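Local atomic coordinates of sulfotransferase (Mycobacterium tuberculosis, PDB entry 2ZQ5), a protein that probably transfers a sulfonate group from the donor PAPS to an acceptor molecule. Residues 120-131 / 218-229. Numbering follows the deposited sequence.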
loop_
_atom_site.group_PDB
_atom_site.type_symbol
_atom_site.label_atom_id
_atom_site.label_comp_id
_atom_site.label_asym_id
_atom_site.label_seq_id
_atom_site.Cartn_x
_atom_site.Cartn_y
_atom_site.Cartn_z
ATOM N N LEU A 120 -1.774 -8.041 7.130
ATOM C CA LEU A 120 -1.028 -8.526 5.975
ATOM C C LEU A 120 0.468 -8.604 6.248
ATOM O O LEU A 120 1.217 -7.677 5.950
ATOM C CB LEU A 120 -1.286 -7.610 4.778
ATOM C CG LEU A 120 -0.659 -8.028 3.447
ATOM C CD1 LEU A 120 -1.251 -9.350 2.977
ATOM C CD2 LEU A 120 -0.917 -6.941 2.422
ATOM N N HIS A 121 0.910 -9.722 6.807
ATOM C CA HIS A 121 2.325 -9.887 7.109
ATOM C C HIS A 121 3.152 -9.755 5.842
ATOM O O HIS A 121 2.810 -10.302 4.795
ATOM C CB HIS A 121 2.555 -11.241 7.776
ATOM C CG HIS A 121 1.736 -11.432 9.010
ATOM N ND1 HIS A 121 2.038 -10.821 10.209
ATOM C CD2 HIS A 121 0.568 -12.085 9.206
ATOM C CE1 HIS A 121 1.090 -11.089 11.088
ATOM N NE2 HIS A 121 0.185 -11.853 10.504
ATOM N N MET A 122 4.246 -9.015 5.958
ATOM C CA MET A 122 5.141 -8.752 4.847
ATOM C C MET A 122 5.474 -9.976 3.991
ATOM O O MET A 122 5.296 -9.950 2.773
ATOM C CB MET A 122 6.429 -8.117 5.389
ATOM C CG MET A 122 7.319 -7.437 4.359
ATOM S SD MET A 122 8.008 -8.530 3.113
ATOM C CE MET A 122 8.963 -9.597 4.075
ATOM N N TRP A 123 5.941 -11.054 4.612
ATOM C CA TRP A 123 6.320 -12.219 3.827
ATOM C C TRP A 123 5.178 -12.867 3.063
ATOM O O TRP A 123 5.399 -13.498 2.030
ATOM C CB TRP A 123 7.048 -13.259 4.697
ATOM C CG TRP A 123 6.212 -14.072 5.654
ATOM C CD1 TRP A 123 5.623 -13.643 6.812
ATOM C CD2 TRP A 123 5.946 -15.476 5.566
ATOM N NE1 TRP A 123 5.015 -14.698 7.454
ATOM C CE2 TRP A 123 5.198 -15.835 6.710
ATOM C CE3 TRP A 123 6.273 -16.469 4.631
ATOM C CZ2 TRP A 123 4.772 -17.150 6.945
ATOM C CZ3 TRP A 123 5.849 -17.775 4.864
ATOM C CH2 TRP A 123 5.106 -18.101 6.014
ATOM N N LEU A 124 3.958 -12.698 3.556
ATOM C CA LEU A 124 2.800 -13.274 2.890
ATOM C C LEU A 124 2.369 -12.380 1.731
ATOM O O LEU A 124 1.794 -12.855 0.754
ATOM C CB LEU A 124 1.663 -13.463 3.892
ATOM C CG LEU A 124 2.031 -14.423 5.030
ATOM C CD1 LEU A 124 0.943 -14.396 6.091
ATOM C CD2 LEU A 124 2.231 -15.835 4.485
ATOM N N ALA A 125 2.649 -11.086 1.839
ATOM C CA ALA A 125 2.315 -10.151 0.770
ATOM C C ALA A 125 3.324 -10.373 -0.356
ATOM O O ALA A 125 3.000 -10.232 -1.535
ATOM C CB ALA A 125 2.395 -8.719 1.278
ATOM N N GLU A 126 4.552 -10.723 0.016
ATOM C CA GLU A 126 5.599 -10.982 -0.966
ATOM C C GLU A 126 5.396 -12.361 -1.584
ATOM O O GLU A 126 5.733 -12.586 -2.747
ATOM C CB GLU A 126 6.982 -10.929 -0.310
ATOM C CG GLU A 126 7.441 -9.549 0.147
ATOM C CD GLU A 126 7.974 -8.691 -0.987
ATOM O OE1 GLU A 126 8.251 -9.240 -2.074
ATOM O OE2 GLU A 126 8.133 -7.466 -0.786
ATOM N N TYR A 127 4.837 -13.279 -0.800
ATOM C CA TYR A 127 4.607 -14.643 -1.260
ATOM C C TYR A 127 3.231 -15.134 -0.796
ATOM O O TYR A 127 3.118 -15.881 0.179
ATOM C CB TYR A 127 5.710 -15.545 -0.704
ATOM C CG TYR A 127 5.974 -16.788 -1.513
ATOM C CD1 TYR A 127 7.227 -17.016 -2.081
ATOM C CD2 TYR A 127 4.983 -17.751 -1.694
ATOM C CE1 TYR A 127 7.489 -18.175 -2.804
ATOM C CE2 TYR A 127 5.234 -18.914 -2.417
ATOM C CZ TYR A 127 6.490 -19.120 -2.966
ATOM O OH TYR A 127 6.745 -20.275 -3.670
ATOM N N PRO A 128 2.165 -14.717 -1.496
ATOM C CA PRO A 128 0.789 -15.103 -1.164
ATOM C C PRO A 128 0.602 -16.600 -0.935
ATOM O O PRO A 128 0.985 -17.425 -1.770
ATOM C CB PRO A 128 -0.006 -14.589 -2.360
ATOM C CG PRO A 128 0.759 -13.357 -2.744
ATOM C CD PRO A 128 2.187 -13.843 -2.682
ATOM N N GLN A 129 0.001 -16.930 0.201
ATOM C CA GLN A 129 -0.250 -18.312 0.598
ATOM C C GLN A 129 -0.996 -18.279 1.924
ATOM O O GLN A 129 -1.037 -17.249 2.594
ATOM C CB GLN A 129 1.077 -19.041 0.804
ATOM C CG GLN A 129 1.928 -18.408 1.899
ATOM C CD GLN A 129 3.313 -19.007 2.005
ATOM O OE1 GLN A 129 3.485 -20.133 2.472
ATOM N NE2 GLN A 129 4.313 -18.253 1.567
ATOM N N PRO A 130 -1.609 -19.403 2.319
ATOM C CA PRO A 130 -2.324 -19.407 3.597
ATOM C C PRO A 130 -1.323 -19.181 4.733
ATOM O O PRO A 130 -0.252 -19.787 4.756
ATOM C CB PRO A 130 -2.942 -20.802 3.641
ATOM C CG PRO A 130 -3.166 -21.114 2.187
ATOM C CD PRO A 130 -1.882 -20.638 1.561
ATOM N N ARG A 131 -1.668 -18.302 5.664
ATOM C CA ARG A 131 -0.788 -18.003 6.790
ATOM C C ARG A 131 -0.611 -19.208 7.708
ATOM O O ARG A 131 -1.572 -19.688 8.308
ATOM C CB ARG A 131 -1.357 -16.834 7.594
ATOM C CG ARG A 131 -0.462 -16.368 8.729
ATOM C CD ARG A 131 -1.137 -15.316 9.595
ATOM N NE ARG A 131 -1.506 -14.103 8.867
ATOM C CZ ARG A 131 -2.746 -13.796 8.496
ATOM N NH1 ARG A 131 -3.753 -14.615 8.775
ATOM N NH2 ARG A 131 -2.984 -12.653 7.866
ATOM N N LEU A 218 -7.394 -16.029 0.640
ATOM C CA LEU A 218 -6.317 -17.007 0.548
ATOM C C LEU A 218 -5.370 -16.929 1.740
ATOM O O LEU A 218 -5.136 -17.922 2.429
ATOM C CB LEU A 218 -5.525 -16.778 -0.740
ATOM C CG LEU A 218 -4.187 -17.513 -0.855
ATOM C CD1 LEU A 218 -4.430 -19.005 -1.069
ATOM C CD2 LEU A 218 -3.388 -16.916 -2.005
ATOM N N ILE A 219 -4.824 -15.741 1.982
ATOM C CA ILE A 219 -3.890 -15.556 3.080
ATOM C C ILE A 219 -4.544 -15.816 4.434
ATOM O O ILE A 219 -3.898 -16.331 5.347
ATOM C CB ILE A 219 -3.282 -14.130 3.035
ATOM C CG1 ILE A 219 -2.491 -13.964 1.736
ATOM C CG2 ILE A 219 -2.392 -13.890 4.259
ATOM C CD1 ILE A 219 -2.042 -12.541 1.460
ATOM N N GLY A 220 -5.828 -15.482 4.554
ATOM C CA GLY A 220 -6.531 -15.688 5.809
ATOM C C GLY A 220 -7.298 -16.997 5.919
ATOM O O GLY A 220 -8.137 -17.141 6.807
ATOM N N LEU A 221 -6.997 -17.950 5.039
ATOM C CA LEU A 221 -7.675 -19.248 5.023
ATOM C C LEU A 221 -7.656 -20.003 6.352
ATOM O O LEU A 221 -8.614 -20.709 6.682
ATOM C CB LEU A 221 -7.067 -20.141 3.938
ATOM C CG LEU A 221 -7.668 -21.544 3.799
ATOM C CD1 LEU A 221 -9.105 -21.437 3.295
ATOM C CD2 LEU A 221 -6.824 -22.372 2.838
ATOM N N ASN A 222 -6.573 -19.858 7.110
ATOM C CA ASN A 222 -6.444 -20.544 8.394
ATOM C C ASN A 222 -6.842 -19.676 9.586
ATOM O O ASN A 222 -6.746 -20.114 10.736
ATOM C CB ASN A 222 -5.002 -21.027 8.595
ATOM C CG ASN A 222 -4.552 -21.993 7.518
ATOM O OD1 ASN A 222 -5.288 -22.904 7.137
ATOM N ND2 ASN A 222 -3.331 -21.808 7.029
ATOM N N ASP A 223 -7.289 -18.454 9.314
ATOM C CA ASP A 223 -7.681 -17.514 10.362
ATOM C C ASP A 223 -9.025 -16.872 10.032
ATOM O O ASP A 223 -9.238 -15.691 10.303
ATOM C CB ASP A 223 -6.620 -16.415 10.485
ATOM C CG ASP A 223 -5.277 -16.945 10.944
ATOM O OD1 ASP A 223 -5.124 -17.178 12.158
ATOM O OD2 ASP A 223 -4.379 -17.133 10.095
ATOM N N ALA A 224 -9.928 -17.660 9.463
ATOM C CA ALA A 224 -11.240 -17.174 9.049
ATOM C C ALA A 224 -12.041 -16.413 10.101
ATOM O O ALA A 224 -12.831 -15.530 9.758
ATOM C CB ALA A 224 -12.066 -18.337 8.517
ATOM N N GLU A 225 -11.845 -16.742 11.375
ATOM C CA GLU A 225 -12.590 -16.079 12.441
ATOM C C GLU A 225 -12.005 -14.729 12.857
ATOM O O GLU A 225 -12.614 -14.003 13.645
ATOM C CB GLU A 225 -12.684 -16.990 13.673
ATOM C CG GLU A 225 -11.518 -16.892 14.659
ATOM C CD GLU A 225 -10.230 -17.534 14.163
ATOM O OE1 GLU A 225 -10.208 -18.086 13.042
ATOM O OE2 GLU A 225 -9.229 -17.490 14.912
ATOM N N LYS A 226 -10.832 -14.392 12.327
ATOM C CA LYS A 226 -10.183 -13.131 12.672
ATOM C C LYS A 226 -10.528 -11.990 11.721
ATOM O O LYS A 226 -10.591 -12.172 10.504
ATOM C CB LYS A 226 -8.661 -13.314 12.729
ATOM C CG LYS A 226 -8.189 -14.327 13.777
ATOM C CD LYS A 226 -6.673 -14.352 13.874
ATOM C CE LYS A 226 -6.188 -15.365 14.903
ATOM N NZ LYS A 226 -6.546 -16.761 14.529
ATOM N N ARG A 227 -10.755 -10.810 12.291
ATOM C CA ARG A 227 -11.095 -9.633 11.500
ATOM C C ARG A 227 -9.855 -9.091 10.813
ATOM O O ARG A 227 -8.813 -8.926 11.442
ATOM C CB ARG A 227 -11.671 -8.537 12.398
ATOM C CG ARG A 227 -12.125 -7.283 11.654
ATOM C CD ARG A 227 -12.267 -6.109 12.617
ATOM N NE ARG A 227 -12.929 -6.522 13.850
ATOM C CZ ARG A 227 -14.227 -6.785 13.957
ATOM N NH1 ARG A 227 -15.024 -6.666 12.902
ATOM N NH2 ARG A 227 -14.723 -7.208 15.111
ATOM N N TRP A 228 -9.968 -8.815 9.520
ATOM C CA TRP A 228 -8.849 -8.262 8.779
ATOM C C TRP A 228 -8.669 -6.778 9.083
ATOM O O TRP A 228 -9.644 -6.043 9.282
ATOM C CB TRP A 228 -9.061 -8.429 7.271
ATOM C CG TRP A 228 -8.501 -9.693 6.710
ATOM C CD1 TRP A 228 -9.174 -10.853 6.456
ATOM C CD2 TRP A 228 -7.144 -9.922 6.321
ATOM N NE1 TRP A 228 -8.317 -11.791 5.924
ATOM C CE2 TRP A 228 -7.064 -11.243 5.833
ATOM C CE3 TRP A 228 -5.983 -9.133 6.335
ATOM C CZ2 TRP A 228 -5.868 -11.797 5.363
ATOM C CZ3 TRP A 228 -4.795 -9.683 5.869
ATOM C CH2 TRP A 228 -4.747 -11.003 5.388
ATOM N N VAL A 229 -7.410 -6.357 9.128
ATOM C CA VAL A 229 -7.047 -4.966 9.351
ATOM C C VAL A 229 -6.095 -4.630 8.209
ATOM O O VAL A 229 -5.068 -5.290 8.031
ATOM C CB VAL A 229 -6.317 -4.764 10.693
ATOM C CG1 VAL A 229 -5.918 -3.301 10.842
ATOM C CG2 VAL A 229 -7.215 -5.189 11.849
HETATM O O HOH W 1 -2.713 -5.340 6.911
HETATM O O HOH W 2 -2.390 -18.918 10.801
#
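The carbonyl oxygen of I219 lies over one face of the R131 guanidinium, while D223 and the W228 ring approach at its edge. R131 NH1 donates to D223 OD2 at 2.9 Å, within the plane of the guanidinium but from above that of the carboxylate; the two planes stand 60° apart. R131 NH2 lies 3.5 Å from W228 CH2, and the edge of the same indole takes L120, whose N is 3.7 Å from W228 CZ3. A bend at chi3 (-60°) turns the otherwise extended arginine so that its tip can reach these partners. Q118 OE1 and G119 O also accept from R131 NH1 and NH2, which should hold the group's rotation, and K226 pairs with the other oxygen of D223, extending the charge network to E225.

In this P-loop-type α/β fold, 117-119 and 227-231 are neighbouring parallel strands. The contact thus joins the chain leaving edge strand 117-119 to the end of helix 206-219 and the turns leading into strand 227-231. A water bridges the two segments here, accepting from L120 N and donating to V229 O.

The R131 backbone is held at both its polar atoms: its N donates to I219 O at 3.0 Å, and its O accepts from the side-chain amide N222 ND2, almost straight (171°) but from above the carbonyl plane. I219 carries one apolar patch: its CD1 meets L120 CD1 at 3.6 Å, and its CG2, anti to the backbone N, packs on L124 CD1. In a second, P130 CD rests against L218 CD1 at 4.0 Å, and P130 CG touches L221 CD2.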